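Local structure of hypothetical protein PA3008 (Pseudomonas aeruginosa, 1OFU) at residues T46-W49 and L50-A53; A65-N68 and A69-L72; P93-R96 and A97-K100. The protein probably inhibits cell division in the SOS response by binding FtsZ one to one and preventing its polymerization into the Z ring. One frame throughout, in Å; residues are numbered along the deposited sequence.

Contact 1: residues T46-W49 and L50-A53; sequences THEW and LRRA
E48 reaches along the short helix 47-52 to two arginines one turn on, R51 and R52, and makes an i to i+3 and i to i+4 salt-bridge network. The helix is the crossover of the parallel beta-alpha-beta unit of strands 35-39 and 60-63. Carboxylate and guanidinium are turned well out of each other's plane, by 67° for R51, so this is no flat, two-pronged pairing. E48 OE2 lies 2.6 Å from R51 NH1 in a salt bridge whose hydrogen bond is bent and weak; the branch toward R52 through OE1 is less surely placed. R51 bends at chi3 (-72°), which folds its guanidinium back over the first turn, with the CA of E48 over one face. A water joins this arginine to H47, 3.0 Å from ND1 and held more weakly by R51 NH2. R51 NH2 also bonds to the backbone of the chain of another protein, against which H47 and L50 pack as well.

On another side of the helix W49 swings its indole away from its own backbone N and lays it beside the next turn. The methyl of A53 sits over one face of the six-membered ring in a CH-pi contact, 4.0 Å from its centroid, while the L50 side chain crosses the indole at about a right angle, its CD2 3.6 Å from W49 CE3. W49 also packs on A21 and L24 of helix 13-28. The helix starts at T46, the N-cap, whose hydroxyl oxygen OG1 accepts from the backbone N of W49 at 3.0 Å, with an N-H...O angle of 159°.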
loop_
_atom_site.group_PDB
_atom_site.type_symbol
_atom_site.label_atom_id
_atom_site.label_comp_id
_atom_site.label_asym_id
_atom_site.label_seq_id
_atom_site.Cartn_x
_atom_site.Cartn_y
_atom_site.Cartn_z
ATOM N N THR D 46 -16.500 -8.995 -1.888
ATOM C CA THR D 46 -16.671 -10.107 -2.809
ATOM C C THR D 46 -15.304 -10.458 -3.362
ATOM O O THR D 46 -14.351 -9.686 -3.224
ATOM C CB THR D 46 -17.556 -9.711 -3.996
ATOM O OG1 THR D 46 -16.924 -8.640 -4.711
ATOM C CG2 THR D 46 -18.930 -9.251 -3.515
ATOM N N HIS D 47 -15.205 -11.622 -3.992
ATOM C CA HIS D 47 -13.946 -12.034 -4.578
ATOM C C HIS D 47 -13.530 -11.015 -5.632
ATOM O O HIS D 47 -12.341 -10.782 -5.845
ATOM C CB HIS D 47 -14.077 -13.427 -5.203
ATOM C CG HIS D 47 -14.032 -14.542 -4.204
ATOM N ND1 HIS D 47 -13.406 -15.744 -4.459
ATOM C CD2 HIS D 47 -14.538 -14.641 -2.952
ATOM C CE1 HIS D 47 -13.529 -16.534 -3.407
ATOM N NE2 HIS D 47 -14.212 -15.889 -2.480
ATOM N N GLU D 48 -14.513 -10.398 -6.281
ATOM C CA GLU D 48 -14.223 -9.401 -7.304
ATOM C C GLU D 48 -13.642 -8.128 -6.708
ATOM O O GLU D 48 -12.701 -7.553 -7.253
ATOM C CB GLU D 48 -15.482 -9.063 -8.103
ATOM C CG GLU D 48 -15.417 -9.563 -9.535
ATOM C CD GLU D 48 -14.119 -9.166 -10.231
ATOM O OE1 GLU D 48 -13.873 -7.952 -10.395
ATOM O OE2 GLU D 48 -13.341 -10.069 -10.611
ATOM N N TRP D 49 -14.202 -7.684 -5.589
ATOM C CA TRP D 49 -13.698 -6.482 -4.944
ATOM C C TRP D 49 -12.255 -6.722 -4.521
ATOM O O TRP D 49 -11.393 -5.870 -4.719
ATOM C CB TRP D 49 -14.527 -6.129 -3.703
ATOM C CG TRP D 49 -14.054 -4.863 -3.027
ATOM C CD1 TRP D 49 -14.445 -3.586 -3.313
ATOM C CD2 TRP D 49 -13.059 -4.755 -1.996
ATOM N NE1 TRP D 49 -13.756 -2.689 -2.528
ATOM C CE2 TRP D 49 -12.900 -3.379 -1.711
ATOM C CE3 TRP D 49 -12.285 -5.686 -1.291
ATOM C CZ2 TRP D 49 -11.998 -2.910 -0.746
ATOM C CZ3 TRP D 49 -11.384 -5.219 -0.329
ATOM C CH2 TRP D 49 -11.252 -3.842 -0.067
ATOM N N LEU D 50 -12.001 -7.888 -3.936
ATOM C CA LEU D 50 -10.668 -8.245 -3.456
ATOM C C LEU D 50 -9.636 -8.274 -4.573
ATOM O O LEU D 50 -8.483 -7.866 -4.382
ATOM C CB LEU D 50 -10.716 -9.602 -2.743
ATOM C CG LEU D 50 -11.459 -9.568 -1.405
ATOM C CD1 LEU D 50 -11.681 -10.978 -0.887
ATOM C CD2 LEU D 50 -10.661 -8.741 -0.404
ATOM N N ARG D 51 -10.046 -8.765 -5.739
ATOM C CA ARG D 51 -9.145 -8.805 -6.880
ATOM C C ARG D 51 -8.923 -7.385 -7.390
ATOM O O ARG D 51 -7.797 -7.014 -7.724
ATOM C CB ARG D 51 -9.716 -9.685 -7.997
ATOM C CG ARG D 51 -9.695 -11.181 -7.683
ATOM C CD ARG D 51 -9.795 -12.016 -8.953
ATOM N NE ARG D 51 -11.123 -11.988 -9.559
ATOM C CZ ARG D 51 -12.190 -12.604 -9.059
ATOM N NH1 ARG D 51 -13.360 -12.525 -9.681
ATOM N NH2 ARG D 51 -12.088 -13.304 -7.937
ATOM N N ARG D 52 -9.991 -6.588 -7.450
ATOM C CA ARG D 52 -9.866 -5.211 -7.910
ATOM C C ARG D 52 -9.052 -4.382 -6.919
ATOM O O ARG D 52 -8.402 -3.413 -7.301
ATOM C CB ARG D 52 -11.238 -4.564 -8.112
ATOM C CG ARG D 52 -12.007 -5.073 -9.321
ATOM C CD ARG D 52 -12.967 -4.008 -9.839
ATOM N NE ARG D 52 -13.673 -4.439 -11.043
ATOM C CZ ARG D 52 -14.687 -5.301 -11.051
ATOM N NH1 ARG D 52 -15.124 -5.828 -9.915
ATOM N NH2 ARG D 52 -15.262 -5.639 -12.198
ATOM N N ALA D 53 -9.092 -4.754 -5.641
ATOM C CA ALA D 53 -8.321 -4.034 -4.632
ATOM C C ALA D 53 -6.835 -4.347 -4.822
ATOM O O ALA D 53 -5.986 -3.833 -4.101
ATOM C CB ALA D 53 -8.766 -4.438 -3.249
HETATM O O HOH W 1 -13.143 -16.105 -7.448
#

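Contact 2: residues A65-N68 and A69-L72; sequences AKDN and AAAL
D67 caps helix 68-80: its OD1 takes the backbone N-H of A70 in a bond of 2.8 Å, the N-cap bond. With chi1 at 60° the carboxylate stands between the backbone N and carbonyl carbon of D67, turned back over the first helical turn. D67 O then accepts from A71 N at 2.7 Å, the first regular backbone bond of the helix, and the next runs from L72 N to N68 O. A negative carboxylate at this end would be expected to interact favourably with the helix dipole.

The close apolar packing is on the A65 side. Its methyl points into the first turn, where CB lies 3.6 Å from A71 N and 3.9 Å from A71 CB, and A70 CB is only slightly farther. A71 is buried here. By contrast, the D67, N68 and A69 side is exposed, and K66 adds little: its CG passes 3.8 Å from A70 CB before the rest of the chain leads away from the helix. A65 and K66 belong to the FtsZ-binding region 64-66, so the cap directly follows part of that surface.

The turn connects strand 60-63, at one edge of the parallel sheet, to helix 68-80; A65 touches A40, N68 and A71 pack on L91, and L72 reaches A98 and L102 of helix 96-109.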
loop_
_atom_site.group_PDB
_atom_site.type_symbol
_atom_site.label_atom_id
_atom_site.label_comp_id
_atom_site.label_asym_id
_atom_site.label_seq_id
_atom_site.Cartn_x
_atom_site.Cartn_y
_atom_site.Cartn_z
ATOM N N ALA D 65 -18.390 -18.372 7.390
ATOM C CA ALA D 65 -18.919 -18.852 8.661
ATOM C C ALA D 65 -20.382 -18.431 8.718
ATOM O O ALA D 65 -20.738 -17.364 8.225
ATOM C CB ALA D 65 -18.145 -18.238 9.816
ATOM N N LYS D 66 -21.227 -19.263 9.321
ATOM C CA LYS D 66 -22.656 -18.965 9.402
ATOM C C LYS D 66 -23.019 -17.777 10.287
ATOM O O LYS D 66 -23.952 -17.035 9.977
ATOM C CB LYS D 66 -23.433 -20.203 9.862
ATOM C CG LYS D 66 -22.992 -20.771 11.198
ATOM C CD LYS D 66 -23.924 -21.887 11.657
ATOM C CE LYS D 66 -23.961 -23.038 10.656
ATOM N NZ LYS D 66 -24.848 -24.146 11.115
ATOM N N ASP D 67 -22.300 -17.597 11.391
ATOM C CA ASP D 67 -22.578 -16.474 12.277
ATOM C C ASP D 67 -21.378 -16.063 13.121
ATOM O O ASP D 67 -20.347 -16.737 13.130
ATOM C CB ASP D 67 -23.778 -16.775 13.189
ATOM C CG ASP D 67 -23.558 -17.988 14.079
ATOM O OD1 ASP D 67 -22.395 -18.271 14.439
ATOM O OD2 ASP D 67 -24.558 -18.648 14.436
ATOM N N ASN D 68 -21.528 -14.949 13.829
ATOM C CA ASN D 68 -20.466 -14.410 14.668
ATOM C C ASN D 68 -19.812 -15.452 15.557
ATOM O O ASN D 68 -18.583 -15.525 15.636
ATOM C CB ASN D 68 -21.007 -13.258 15.519
ATOM C CG ASN D 68 -21.213 -11.994 14.714
ATOM O OD1 ASN D 68 -20.254 -11.319 14.343
ATOM N ND2 ASN D 68 -22.467 -11.670 14.428
ATOM N N ALA D 69 -20.630 -16.256 16.226
ATOM C CA ALA D 69 -20.106 -17.293 17.103
ATOM C C ALA D 69 -19.236 -18.267 16.306
ATOM O O ALA D 69 -18.182 -18.702 16.774
ATOM C CB ALA D 69 -21.257 -18.032 17.779
ATOM N N ALA D 70 -19.681 -18.602 15.098
ATOM C CA ALA D 70 -18.933 -19.519 14.239
ATOM C C ALA D 70 -17.669 -18.847 13.701
ATOM O O ALA D 70 -16.608 -19.464 13.615
ATOM C CB ALA D 70 -19.810 -19.991 13.084
ATOM N N ALA D 71 -17.787 -17.577 13.339
ATOM C CA ALA D 71 -16.642 -16.839 12.823
ATOM C C ALA D 71 -15.575 -16.714 13.908
ATOM O O ALA D 71 -14.380 -16.782 13.628
ATOM C CB ALA D 71 -17.084 -15.459 12.350
ATOM N N LEU D 72 -16.015 -16.545 15.151
ATOM C CA LEU D 72 -15.097 -16.407 16.280
ATOM C C LEU D 72 -14.313 -17.704 16.486
ATOM O O LEU D 72 -13.094 -17.686 16.675
ATOM C CB LEU D 72 -15.874 -16.074 17.558
ATOM C CG LEU D 72 -15.154 -15.351 18.702
ATOM C CD1 LEU D 72 -15.917 -15.621 19.987
ATOM C CD2 LEU D 72 -13.722 -15.820 18.846
#

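Contact 3: residues P93-R96 and A97-K100; sequences PLSR and AARK
R99 N donates to S95 O at 2.9 Å, nearly in line with the C=O, in the first backbone bond of helix 96-109. S95 is the N-cap of that helix: its OG accepts the backbone N-H of A98 in a nearly straight bond of 3.1 Å (N-H...O angle 169°), and a chi1 of 71° is what turns the hydroxyl toward this N-H.

The side chain of R99, extended from CG to NE, runs back past the start of the helix to L94. Its NH2 is modelled 2.5 Å from the carbonyl oxygen of L94, a bent hydrogen bond too short to be trusted in detail. L94 also lies against the same group: its CD2 stands 4.0 Å above the guanidinium plane, over the centre, so an apolar branch covers one face. The other branch of L94 turns to A98, and CD1 meets A98 CB at 3.4 Å, a tight contact.

R99 NH1 pairs with E6 in a salt bridge, and both L94 and R99 touch F4. The loop after strand 84-89 thus packs with the start of helix 96-109 against strand 4-10, one of the two outermost strands of the sheet within this chain.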
loop_
_atom_site.group_PDB
_atom_site.type_symbol
_atom_site.label_atom_id
_atom_site.label_comp_id
_atom_site.label_asym_id
_atom_site.label_seq_id
_atom_site.Cartn_x
_atom_site.Cartn_y
_atom_site.Cartn_z
ATOM N N PRO D 93 -20.626 -7.399 18.029
ATOM C CA PRO D 93 -19.721 -7.107 19.147
ATOM C C PRO D 93 -18.626 -8.145 19.366
ATOM O O PRO D 93 -18.718 -9.287 18.904
ATOM C CB PRO D 93 -20.663 -7.038 20.352
ATOM C CG PRO D 93 -22.005 -6.725 19.742
ATOM C CD PRO D 93 -22.001 -7.589 18.515
ATOM N N LEU D 94 -17.591 -7.726 20.085
ATOM C CA LEU D 94 -16.475 -8.588 20.425
ATOM C C LEU D 94 -16.197 -8.312 21.898
ATOM O O LEU D 94 -15.837 -7.195 22.267
ATOM C CB LEU D 94 -15.249 -8.248 19.575
ATOM C CG LEU D 94 -14.101 -9.255 19.667
ATOM C CD1 LEU D 94 -14.579 -10.607 19.166
ATOM C CD2 LEU D 94 -12.922 -8.780 18.839
ATOM N N SER D 95 -16.384 -9.325 22.739
ATOM C CA SER D 95 -16.176 -9.174 24.174
ATOM C C SER D 95 -14.712 -9.288 24.563
ATOM O O SER D 95 -13.895 -9.809 23.802
ATOM C CB SER D 95 -16.976 -10.228 24.941
ATOM O OG SER D 95 -16.409 -11.512 24.759
ATOM N N ARG D 96 -14.392 -8.800 25.758
ATOM C CA ARG D 96 -13.028 -8.846 26.265
ATOM C C ARG D 96 -12.565 -10.299 26.285
ATOM O O ARG D 96 -11.391 -10.589 26.057
ATOM C CB ARG D 96 -12.973 -8.234 27.668
ATOM C CG ARG D 96 -11.586 -8.185 28.287
ATOM C CD ARG D 96 -11.500 -7.139 29.402
ATOM N NE ARG D 96 -12.561 -7.280 30.399
ATOM C CZ ARG D 96 -12.694 -6.500 31.470
ATOM N NH1 ARG D 96 -13.693 -6.701 32.321
ATOM N NH2 ARG D 96 -11.827 -5.519 31.696
ATOM N N ALA D 97 -13.503 -11.207 26.541
ATOM C CA ALA D 97 -13.207 -12.638 26.568
ATOM C C ALA D 97 -12.817 -13.101 25.166
ATOM O O ALA D 97 -11.778 -13.739 24.976
ATOM C CB ALA D 97 -14.422 -13.415 27.053
ATOM N N ALA D 98 -13.656 -12.774 24.186
ATOM C CA ALA D 98 -13.397 -13.141 22.798
ATOM C C ALA D 98 -12.034 -12.609 22.359
ATOM O O ALA D 98 -11.280 -13.304 21.676
ATOM C CB ALA D 98 -14.496 -12.589 21.899
ATOM N N ARG D 99 -11.720 -11.378 22.756
ATOM C CA ARG D 99 -10.436 -10.765 22.412
ATOM C C ARG D 99 -9.291 -11.558 23.024
ATOM O O ARG D 99 -8.234 -11.728 22.411
ATOM C CB ARG D 99 -10.362 -9.324 22.923
ATOM C CG ARG D 99 -11.115 -8.310 22.098
ATOM C CD ARG D 99 -10.758 -6.895 22.541
ATOM N NE ARG D 99 -11.291 -5.881 21.632
ATOM C CZ ARG D 99 -12.586 -5.657 21.439
ATOM N NH1 ARG D 99 -12.980 -4.718 20.591
ATOM N NH2 ARG D 99 -13.488 -6.368 22.100
ATOM N N LYS D 100 -9.499 -12.028 24.248
ATOM C CA LYS D 100 -8.479 -12.809 24.932
ATOM C C LYS D 100 -8.307 -14.134 24.195
ATOM O O LYS D 100 -7.184 -14.588 23.959
ATOM C CB LYS D 100 -8.891 -13.063 26.384
ATOM C CG LYS D 100 -7.798 -13.699 27.234
ATOM C CD LYS D 100 -6.564 -12.809 27.322
ATOM C CE LYS D 100 -5.486 -13.440 28.191
ATOM N NZ LYS D 100 -4.293 -12.558 28.323
#

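Along the chain come contact 1, over the whole of helix 47-52, then contacts 2 and 3, at the N-terminal starts of helices 68-80 and 96-109, all around one parallel five-stranded sheet. Contacts 2 and 3, their centres about 14 Å apart, touch where L72 CD1 meets A98 CB at 3.9 Å. Contact 1 stands apart, about 22 Å from contact 2 and about 29 Å from contact 3 between centres, across the chain's centre from the latter. Contact 1 touches the chain of another protein and contact 2 includes FtsZ-binding residues; contact 3 joins the start of helix 96-109 to strand 4-10. This chain is the C-terminal part of SulA; the function is that of the whole protein.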